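Local structure of CpuTA1 (Curtobacterium pusillum, 5K3W) at residues Trp267-Ser270 against Gln274-Pro277; Ile119-Ile124 against Lys174-Ala179; Ile197-Asp202 against Ile255-Leu260. The protein is a pyridoxal-5'-phosphate-binding protein of the class IV aminotransferase family and forms a dimer of two identical chains. One frame throughout, in Å; residues are numbered along the deposited sequence.

In the fold
Followed from the N terminus, contact 2 comes first: the end of strand 114-121 meets the loop 174-179, closing an excursion of some fifty residues that includes strands 131-138 and 149-155. Contact 3 then brings strand 195-199 of another sheet against helix 257-261 across a similar interval, and contact 1 closes the three-residue connection of the hairpin after that helix, joining strands 265-270 and 274-278 of a mixed sheet. None nests within or crosses another. Contacts 1 and 2 lie on opposite sides of the chain's centre, about 25 Å apart between centres, yet both reach pyridoxal-5'-phosphate. Contacts 1 and 3 touch directly, where Leu268 packs on Ile197.

Contact 1: residues Trp267-Ser270 against Gln274-Pro277; sequences WLVS and QAAP. With PLP (pyridoxal-5'-phosphate), chain C.
Trp267 and Pro277 pair across two antiparallel strands whose register runs from Trp267 opposite Pro277 to Ser270 opposite Gln274. Leu268 and Ala276 form a hydrogen-bonded pair: Ala276 N reaches Leu268 O at 2.9 Å in a nearly straight bond (171°), and Leu268 N returns the bond to Ala276 O. Next to the turn, Ser270 N donates to Gln274 O at 3.1 Å, while the reverse bond from Gln274 N to Ser270 O is weak and bent (129°). The carbonyl of Gln274 is also approached by the CA-H of Val269, with Val269 CA 3.2 Å from Gln274 O, and accepts a bond from a water that is hydrogen-bonded to Ser270 OG as well.

Apolar contacts lie on the face shared by Trp267, Val269, Ala275 and Pro277. With CG of Trp267 anti to its carbonyl carbon (chi1 -59°), the Trp267 and Pro277 side chains cross at about a right angle, Trp267 CD1 lying 3.7 Å from Pro277 CB; the indole NE1 is hydrogen-bonded to Thr293 OG1 of helix 290-307. Val269 CG1 rests on Ala275 CB at 4.1 Å.

Toward the cofactor, Ser270 CA lies 3.4 Å from O1P of pyridoxal-5'-phosphate; the cofactor is hydrogen-bonded by Ser271, Thr234 and Thr235. The arrangement is a buried beta hairpin formed by the last two strands of a mixed sheet, of which 274-278 is the outermost within the chain, with the end of its first strand lining the phosphate side of the cofactor pocket.

Contact 2: residues Ile119-Ile124 against Lys174-Ala179; sequences ILTRGI and KSLSYA. With PLP (pyridoxal-5'-phosphate), chain C.
Leu176 approaches the end of strand 114-121 from an irregular loop, and the two backbones stay well apart, with Ile119 CA and Leu176 CA 8.3 Å from each other. The loop leads into helix 179-190, with Tyr178 at the N-cap position, and belongs to the cofactor pocket of this class IV aminotransferase fold; the strand lies in the six-stranded antiparallel sheet.

A single side chain bridges the gap. Leu176 has CG anti to its carbonyl carbon (chi1 -59°), and its two methyls divide between Thr121 and Ile119, two residues apart on the strand. CD1 meets Thr121 CG2 at 3.6 Å, the side chains crossing at about a right angle, whereas CD2 lies 4.3 Å from Ile119 CG2. Phe56 of strand 54-62, which also meets the Tyr178 ring edge-to-face, and Ile49 of the second subunit pack on Leu176, setting this apolar contact beside the dimer interface.

Both segments contain an ST turn. Thr121 OG1 accepts from Gly123 N at 3.1 Å and is also hydrogen-bonded to Asp46, so the hydroxyl is engaged while its methyl faces Leu176. In the loop, Ser175 OG accepts from Ser177 N at 3.1 Å, and Ser177 OG is hydrogen-bonded to Gly52 O and to Ala179 N of the second subunit.

Lys174 and Tyr178 both belong to the pyridoxal-5'-phosphate pocket. The cofactor lies at the hydroxyl end of the tyrosine: Tyr178 OH is hydrogen-bonded to O3 of pyridoxal-5'-phosphate at 2.6 Å, with O3 at the edge of the tyrosine ring and in its plane.

Contact 3: residues Ile197-Asp202 against Ile255-Leu260; sequences IFVSSD and ISADEL
Ile197 and Val199, two residues apart on strand 195-199, turn their side chains onto the first turn of helix 257-261 and meet Leu260 and Ala257 there. The inner pair is buried. Ile197 places CG2 anti to its backbone N, and this branch meets Leu260 CD2 at 4.0 Å; Leu260 likewise has CG anti to its own N (chi1 -167°), and the two side chains cross obliquely. At the outer pair the methyl of Ala257 faces both branches of Val199, with CB 3.9 Å from Val199 CG1 and 4.2 Å from Val199 CG2.

The contact is entirely apolar and small. Both pairs are close, but the outer one is partly exposed, and the looseness begins beyond Val199 and Ala257, where the segments diverge. Polar groups there find partners within their own segment or in nearby residues rather than across the contact. Ser256 is the N-cap of the helix: its OG accepts from Glu259 N at 3.1 Å in a nearly straight capping bond (173°). Glu259 itself forms a salt bridge with Arg253. Past the strand, Asp202 OD2 is hydrogen-bonded to His160, tying this loop to the loop after strand 149-155.

Strand 195-199 is the border strand of its sheet within the chain and pairs in parallel with strand 149-155. Helix 257-261 packs against it through Ala257 and Leu260, and Leu260 also touches Val213 and Val215 of strand 212-217. Since Ile197 rests on Val213 too, the helix and two different sheets come together around these side chains.

Contact 1: residues Trp267-Ser270 against Gln274-Pro277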
loop_
_atom_site.group_PDB
_atom_site.type_symbol
_atom_site.label_atom_id
_atom_site.label_comp_id
_atom_site.label_asym_id
_atom_site.label_seq_id
_atom_site.Cartn_x
_atom_site.Cartn_y
_atom_site.Cartn_z
ATOM N N TRP A 267 4.827 16.330 -20.494
ATOM C CA TRP A 267 4.339 16.843 -19.219
ATOM C C TRP A 267 3.905 15.692 -18.324
ATOM O O TRP A 267 3.408 14.666 -18.798
ATOM C CB TRP A 267 3.135 17.800 -19.377
ATOM C CG TRP A 267 3.378 19.004 -20.221
ATOM C CD1 TRP A 267 3.663 20.268 -19.787
ATOM C CD2 TRP A 267 3.333 19.070 -21.651
ATOM N NE1 TRP A 267 3.794 21.114 -20.858
ATOM C CE2 TRP A 267 3.593 20.405 -22.015
ATOM C CE3 TRP A 267 3.081 18.131 -22.659
ATOM C CZ2 TRP A 267 3.630 20.824 -23.350
ATOM C CZ3 TRP A 267 3.104 18.546 -23.977
ATOM C CH2 TRP A 267 3.383 19.880 -24.313
ATOM N N LEU A 268 4.093 15.879 -17.020
ATOM C CA LEU A 268 3.372 15.136 -15.994
ATOM C C LEU A 268 2.242 16.016 -15.473
ATOM O O LEU A 268 2.471 17.179 -15.123
ATOM C CB LEU A 268 4.293 14.749 -14.838
ATOM C CG LEU A 268 5.379 13.727 -15.137
ATOM C CD1 LEU A 268 5.977 13.229 -13.841
ATOM C CD2 LEU A 268 4.817 12.584 -15.966
ATOM N N VAL A 269 1.032 15.473 -15.410
ATOM C CA VAL A 269 -0.126 16.251 -14.971
ATOM C C VAL A 269 -0.829 15.527 -13.826
ATOM O O VAL A 269 -0.891 14.294 -13.795
ATOM C CB VAL A 269 -1.099 16.520 -16.142
ATOM C CG1 VAL A 269 -0.374 17.226 -17.272
ATOM C CG2 VAL A 269 -1.746 15.212 -16.634
ATOM N N SER A 270 -1.347 16.299 -12.879
ATOM C CA SER A 270 -2.056 15.769 -11.720
ATOM C C SER A 270 -2.798 16.932 -11.072
ATOM O O SER A 270 -2.550 18.099 -11.392
ATOM C CB SER A 270 -1.099 15.086 -10.734
ATOM O OG SER A 270 -0.187 16.006 -10.172
ATOM N N GLN A 274 -0.914 20.346 -11.141
ATOM C CA GLN A 274 -1.359 20.726 -12.474
ATOM C C GLN A 274 -0.349 20.218 -13.504
ATOM O O GLN A 274 0.006 19.036 -13.479
ATOM C CB GLN A 274 -1.581 22.237 -12.548
ATOM C CG GLN A 274 -2.508 22.782 -11.445
ATOM C CD GLN A 274 -4.019 22.462 -11.635
ATOM O OE1 GLN A 274 -4.446 21.860 -12.627
ATOM N NE2 GLN A 274 -4.822 22.880 -10.665
ATOM N N ALA A 275 0.130 21.065 -14.412
ATOM C CA ALA A 275 0.990 20.610 -15.500
ATOM C C ALA A 275 2.444 20.943 -15.187
ATOM O O ALA A 275 2.801 22.116 -15.054
ATOM C CB ALA A 275 0.576 21.236 -16.829
ATOM N N ALA A 276 3.278 19.913 -15.081
ATOM C CA ALA A 276 4.706 20.113 -14.867
ATOM C C ALA A 276 5.474 19.711 -16.117
ATOM O O ALA A 276 5.543 18.511 -16.437
ATOM C CB ALA A 276 5.187 19.310 -13.659
ATOM N N PRO A 277 6.071 20.654 -16.842
ATOM C CA PRO A 277 6.789 20.295 -18.074
ATOM C C PRO A 277 8.130 19.638 -17.771
ATOM O O PRO A 277 8.827 19.997 -16.818
ATOM C CB PRO A 277 6.970 21.645 -18.780
ATOM C CG PRO A 277 7.055 22.641 -17.661
ATOM C CD PRO A 277 6.200 22.088 -16.520
HETATM N N1 PLP C . -1.525 8.435 -11.472
HETATM C C2 PLP C . -1.584 8.167 -10.135
HETATM C C2A PLP C . -0.984 6.891 -9.577
HETATM C C3 PLP C . -2.212 9.065 -9.292
HETATM O O3 PLP C . -2.263 8.748 -7.926
HETATM C C4 PLP C . -2.773 10.210 -9.802
HETATM C C4A PLP C . -3.446 11.243 -8.938
HETATM C C5 PLP C . -2.710 10.482 -11.134
HETATM C C6 PLP C . -2.084 9.575 -11.972
HETATM C C5A PLP C . -3.316 11.771 -11.679
HETATM O O4P PLP C . -4.697 11.891 -11.391
HETATM P P PLP C . -5.367 13.327 -11.209
HETATM O O1P PLP C . -5.031 14.224 -12.379
HETATM O O2P PLP C . -4.920 13.979 -9.924
HETATM O O3P PLP C . -6.866 13.175 -11.176
HETATM O O HOH W 1 1.760 16.971 -12.175
#

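Contact 2: residues Ile119-Ile124 against Lys174-Ala179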
loop_
_atom_site.group_PDB
_atom_site.type_symbol
_atom_site.label_atom_id
_atom_site.label_comp_id
_atom_site.label_asym_id
_atom_site.label_seq_id
_atom_site.Cartn_x
_atom_site.Cartn_y
_atom_site.Cartn_z
ATOM N N ILE A 119 -10.420 10.024 2.021
ATOM C CA ILE A 119 -9.807 8.769 2.423
ATOM C C ILE A 119 -10.899 7.805 2.859
ATOM O O ILE A 119 -11.655 8.095 3.791
ATOM C CB ILE A 119 -8.768 8.973 3.534
ATOM C CG1 ILE A 119 -7.579 9.752 2.964
ATOM C CG2 ILE A 119 -8.324 7.633 4.106
ATOM C CD1 ILE A 119 -6.570 10.130 3.990
ATOM N N LEU A 120 -10.969 6.653 2.190
ATOM C CA LEU A 120 -11.968 5.630 2.466
ATOM C C LEU A 120 -11.263 4.295 2.668
ATOM O O LEU A 120 -10.581 3.812 1.759
ATOM C CB LEU A 120 -12.982 5.537 1.323
ATOM C CG LEU A 120 -14.009 4.394 1.346
ATOM C CD1 LEU A 120 -14.782 4.402 2.633
ATOM C CD2 LEU A 120 -14.957 4.524 0.162
ATOM N N THR A 121 -11.437 3.694 3.842
ATOM C CA THR A 121 -10.784 2.425 4.163
ATOM C C THR A 121 -11.816 1.349 4.493
ATOM O O THR A 121 -13.005 1.624 4.693
ATOM C CB THR A 121 -9.816 2.565 5.348
ATOM O OG1 THR A 121 -10.567 2.533 6.564
ATOM C CG2 THR A 121 -9.029 3.874 5.273
ATOM N N ARG A 122 -11.336 0.106 4.563
ATOM C CA ARG A 122 -12.186 -1.026 4.926
ATOM C C ARG A 122 -12.584 -0.999 6.398
ATOM O O ARG A 122 -13.420 -1.808 6.807
ATOM C CB ARG A 122 -11.482 -2.355 4.573
ATOM C CG ARG A 122 -12.429 -3.558 4.329
ATOM C CD ARG A 122 -11.716 -4.752 3.659
ATOM N NE ARG A 122 -10.886 -4.366 2.512
ATOM C CZ ARG A 122 -11.299 -4.312 1.243
ATOM N NH1 ARG A 122 -12.545 -4.630 0.925
ATOM N NH2 ARG A 122 -10.465 -3.930 0.285
ATOM N N GLY A 123 -12.016 -0.092 7.195
ATOM C CA GLY A 123 -12.431 0.112 8.568
ATOM C C GLY A 123 -11.554 -0.608 9.581
ATOM O O GLY A 123 -10.578 -1.297 9.263
ATOM N N ILE A 124 -11.935 -0.403 10.842
ATOM C CA ILE A 124 -11.396 -1.169 11.957
ATOM C C ILE A 124 -11.593 -2.654 11.702
ATOM O O ILE A 124 -12.689 -3.099 11.342
ATOM C CB ILE A 124 -12.083 -0.729 13.258
ATOM C CG1 ILE A 124 -12.040 0.807 13.380
ATOM C CG2 ILE A 124 -11.463 -1.449 14.447
ATOM C CD1 ILE A 124 -12.863 1.378 14.521
ATOM N N LYS A 174 -6.686 3.880 -7.212
ATOM C CA LYS A 174 -6.036 4.930 -6.422
ATOM C C LYS A 174 -6.118 4.520 -4.958
ATOM O O LYS A 174 -7.009 4.935 -4.208
ATOM C CB LYS A 174 -6.709 6.266 -6.674
ATOM C CG LYS A 174 -5.818 7.472 -6.563
ATOM C CD LYS A 174 -6.615 8.708 -6.963
ATOM C CE LYS A 174 -5.862 9.973 -6.633
ATOM N NZ LYS A 174 -4.505 9.840 -7.137
ATOM N N SER A 175 -5.191 3.651 -4.553
ATOM C CA SER A 175 -5.277 3.018 -3.247
ATOM C C SER A 175 -4.350 3.715 -2.261
ATOM O O SER A 175 -3.553 4.591 -2.624
ATOM C CB SER A 175 -4.950 1.520 -3.322
ATOM O OG SER A 175 -3.548 1.266 -3.303
ATOM N N LEU A 176 -4.489 3.322 -0.987
ATOM C CA LEU A 176 -3.629 3.815 0.075
ATOM C C LEU A 176 -2.293 3.109 0.102
ATOM O O LEU A 176 -1.397 3.566 0.810
ATOM C CB LEU A 176 -4.306 3.661 1.434
ATOM C CG LEU A 176 -5.641 4.398 1.552
ATOM C CD1 LEU A 176 -6.345 4.035 2.844
ATOM C CD2 LEU A 176 -5.430 5.915 1.450
ATOM N N SER A 177 -2.144 2.014 -0.646
ATOM C CA SER A 177 -0.917 1.217 -0.627
ATOM C C SER A 177 0.084 1.782 -1.639
ATOM O O SER A 177 0.369 1.193 -2.688
ATOM C CB SER A 177 -1.232 -0.247 -0.901
ATOM O OG SER A 177 -1.868 -0.840 0.219
ATOM N N TYR A 178 0.645 2.942 -1.272
ATOM C CA TYR A 178 1.503 3.728 -2.152
ATOM C C TYR A 178 2.966 3.715 -1.720
ATOM O O TYR A 178 3.752 4.550 -2.180
ATOM C CB TYR A 178 0.995 5.167 -2.239
ATOM C CG TYR A 178 0.185 5.467 -3.482
ATOM C CD1 TYR A 178 -0.800 4.590 -3.931
ATOM C CD2 TYR A 178 0.388 6.646 -4.199
ATOM C CE1 TYR A 178 -1.548 4.872 -5.073
ATOM C CE2 TYR A 178 -0.346 6.933 -5.339
ATOM C CZ TYR A 178 -1.318 6.045 -5.770
ATOM O OH TYR A 178 -2.066 6.332 -6.904
ATOM N N ALA A 179 3.355 2.781 -0.856
ATOM C CA ALA A 179 4.756 2.709 -0.455
ATOM C C ALA A 179 5.683 2.681 -1.671
ATOM O O ALA A 179 6.716 3.360 -1.691
ATOM C CB ALA A 179 4.986 1.487 0.438
HETATM N N1 PLP C . -1.525 8.435 -11.472
HETATM C C2 PLP C . -1.584 8.167 -10.135
HETATM C C2A PLP C . -0.984 6.891 -9.577
HETATM C C3 PLP C . -2.212 9.065 -9.292
HETATM O O3 PLP C . -2.263 8.748 -7.926
HETATM C C4 PLP C . -2.773 10.210 -9.802
HETATM C C4A PLP C . -3.446 11.243 -8.938
HETATM C C5 PLP C . -2.710 10.482 -11.134
HETATM C C6 PLP C . -2.084 9.575 -11.972
HETATM C C5A PLP C . -3.316 11.771 -11.679
HETATM O O4P PLP C . -4.697 11.891 -11.391
HETATM P P PLP C . -5.367 13.327 -11.209
HETATM O O1P PLP C . -5.031 14.224 -12.379
HETATM O O2P PLP C . -4.920 13.979 -9.924
HETATM O O3P PLP C . -6.866 13.175 -11.176
#

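Contact 3: residues Ile197-Asp202 against Ile255-Leu260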
loop_
_atom_site.group_PDB
_atom_site.type_symbol
_atom_site.label_atom_id
_atom_site.label_comp_id
_atom_site.label_asym_id
_atom_site.label_seq_id
_atom_site.Cartn_x
_atom_site.Cartn_y
_atom_site.Cartn_z
ATOM N N ILE A 197 8.483 8.422 -14.593
ATOM C CA ILE A 197 7.501 7.797 -15.459
ATOM C C ILE A 197 7.727 6.298 -15.368
ATOM O O ILE A 197 8.846 5.821 -15.598
ATOM C CB ILE A 197 7.603 8.289 -16.904
ATOM C CG1 ILE A 197 7.030 9.708 -17.012
ATOM C CG2 ILE A 197 6.857 7.327 -17.819
ATOM C CD1 ILE A 197 7.597 10.507 -18.146
ATOM N N PHE A 198 6.676 5.568 -14.997
ATOM C CA PHE A 198 6.725 4.115 -14.968
ATOM C C PHE A 198 6.638 3.542 -16.373
ATOM O O PHE A 198 5.869 4.017 -17.214
ATOM C CB PHE A 198 5.590 3.550 -14.113
ATOM C CG PHE A 198 5.846 3.628 -12.640
ATOM C CD1 PHE A 198 7.032 3.149 -12.106
ATOM C CD2 PHE A 198 4.909 4.203 -11.783
ATOM C CE1 PHE A 198 7.266 3.229 -10.747
ATOM C CE2 PHE A 198 5.144 4.280 -10.418
ATOM C CZ PHE A 198 6.317 3.791 -9.902
ATOM N N VAL A 199 7.436 2.506 -16.611
ATOM C CA VAL A 199 7.455 1.735 -17.847
ATOM C C VAL A 199 7.151 0.287 -17.490
ATOM O O VAL A 199 7.703 -0.246 -16.518
ATOM C CB VAL A 199 8.827 1.855 -18.547
ATOM C CG1 VAL A 199 8.926 0.901 -19.751
ATOM C CG2 VAL A 199 9.083 3.315 -18.943
ATOM N N SER A 200 6.281 -0.349 -18.264
ATOM C CA SER A 200 5.883 -1.704 -17.926
ATOM C C SER A 200 6.984 -2.697 -18.295
ATOM O O SER A 200 7.941 -2.368 -19.004
ATOM C CB SER A 200 4.584 -2.071 -18.629
ATOM O OG SER A 200 4.784 -2.126 -20.030
ATOM N N SER A 201 6.833 -3.930 -17.787
ATOM C CA SER A 201 7.736 -5.030 -18.140
ATOM C C SER A 201 7.929 -5.132 -19.640
ATOM O O SER A 201 9.054 -5.328 -20.116
ATOM C CB SER A 201 7.196 -6.372 -17.628
ATOM O OG SER A 201 6.941 -6.339 -16.238
ATOM N N ASP A 202 6.842 -5.035 -20.400
ATOM C CA ASP A 202 6.893 -5.229 -21.842
ATOM C C ASP A 202 7.203 -3.944 -22.588
ATOM O O ASP A 202 7.085 -3.914 -23.819
ATOM C CB ASP A 202 5.583 -5.844 -22.359
ATOM C CG ASP A 202 4.346 -5.379 -21.584
ATOM O OD1 ASP A 202 4.438 -4.440 -20.761
ATOM O OD2 ASP A 202 3.266 -5.959 -21.807
ATOM N N ILE A 255 1.927 3.630 -25.854
ATOM C CA ILE A 255 3.105 4.410 -26.172
ATOM C C ILE A 255 4.300 3.633 -25.639
ATOM O O ILE A 255 4.512 3.559 -24.422
ATOM C CB ILE A 255 3.018 5.811 -25.558
ATOM C CG1 ILE A 255 1.717 6.480 -26.022
ATOM C CG2 ILE A 255 4.259 6.639 -25.884
ATOM C CD1 ILE A 255 1.463 7.850 -25.426
ATOM N N SER A 256 5.061 3.023 -26.531
ATOM C CA SER A 256 6.263 2.325 -26.092
ATOM C C SER A 256 7.245 3.314 -25.469
ATOM O O SER A 256 7.260 4.503 -25.803
ATOM C CB SER A 256 6.923 1.606 -27.268
ATOM O OG SER A 256 7.630 2.530 -28.080
ATOM N N ALA A 257 8.070 2.815 -24.545
ATOM C CA ALA A 257 9.123 3.655 -23.978
ATOM C C ALA A 257 9.996 4.275 -25.064
ATOM O O ALA A 257 10.519 5.378 -24.885
ATOM C CB ALA A 257 9.985 2.844 -23.008
ATOM N N ASP A 258 10.150 3.595 -26.202
ATOM C CA ASP A 258 10.924 4.162 -27.301
ATOM C C ASP A 258 10.257 5.412 -27.864
ATOM O O ASP A 258 10.905 6.453 -28.025
ATOM C CB ASP A 258 11.121 3.119 -28.394
ATOM C CG ASP A 258 12.497 3.197 -29.019
ATOM O OD1 ASP A 258 13.396 3.786 -28.376
ATOM O OD2 ASP A 258 12.686 2.673 -30.143
ATOM N N GLU A 259 8.960 5.325 -28.177
ATOM C CA GLU A 259 8.239 6.500 -28.653
ATOM C C GLU A 259 8.351 7.655 -27.663
ATOM O O GLU A 259 8.476 8.818 -28.059
ATOM C CB GLU A 259 6.772 6.149 -28.910
ATOM C CG GLU A 259 5.951 7.338 -29.386
ATOM C CD GLU A 259 4.508 6.982 -29.725
ATOM O OE1 GLU A 259 3.643 7.884 -29.652
ATOM O OE2 GLU A 259 4.237 5.808 -30.061
ATOM N N LEU A 260 8.330 7.348 -26.369
ATOM C CA LEU A 260 8.432 8.385 -25.343
ATOM C C LEU A 260 9.720 9.205 -25.477
ATOM O O LEU A 260 9.713 10.426 -25.277
ATOM C CB LEU A 260 8.345 7.718 -23.976
ATOM C CG LEU A 260 8.118 8.472 -22.683
ATOM C CD1 LEU A 260 6.689 8.949 -22.626
ATOM C CD2 LEU A 260 8.441 7.517 -21.527
#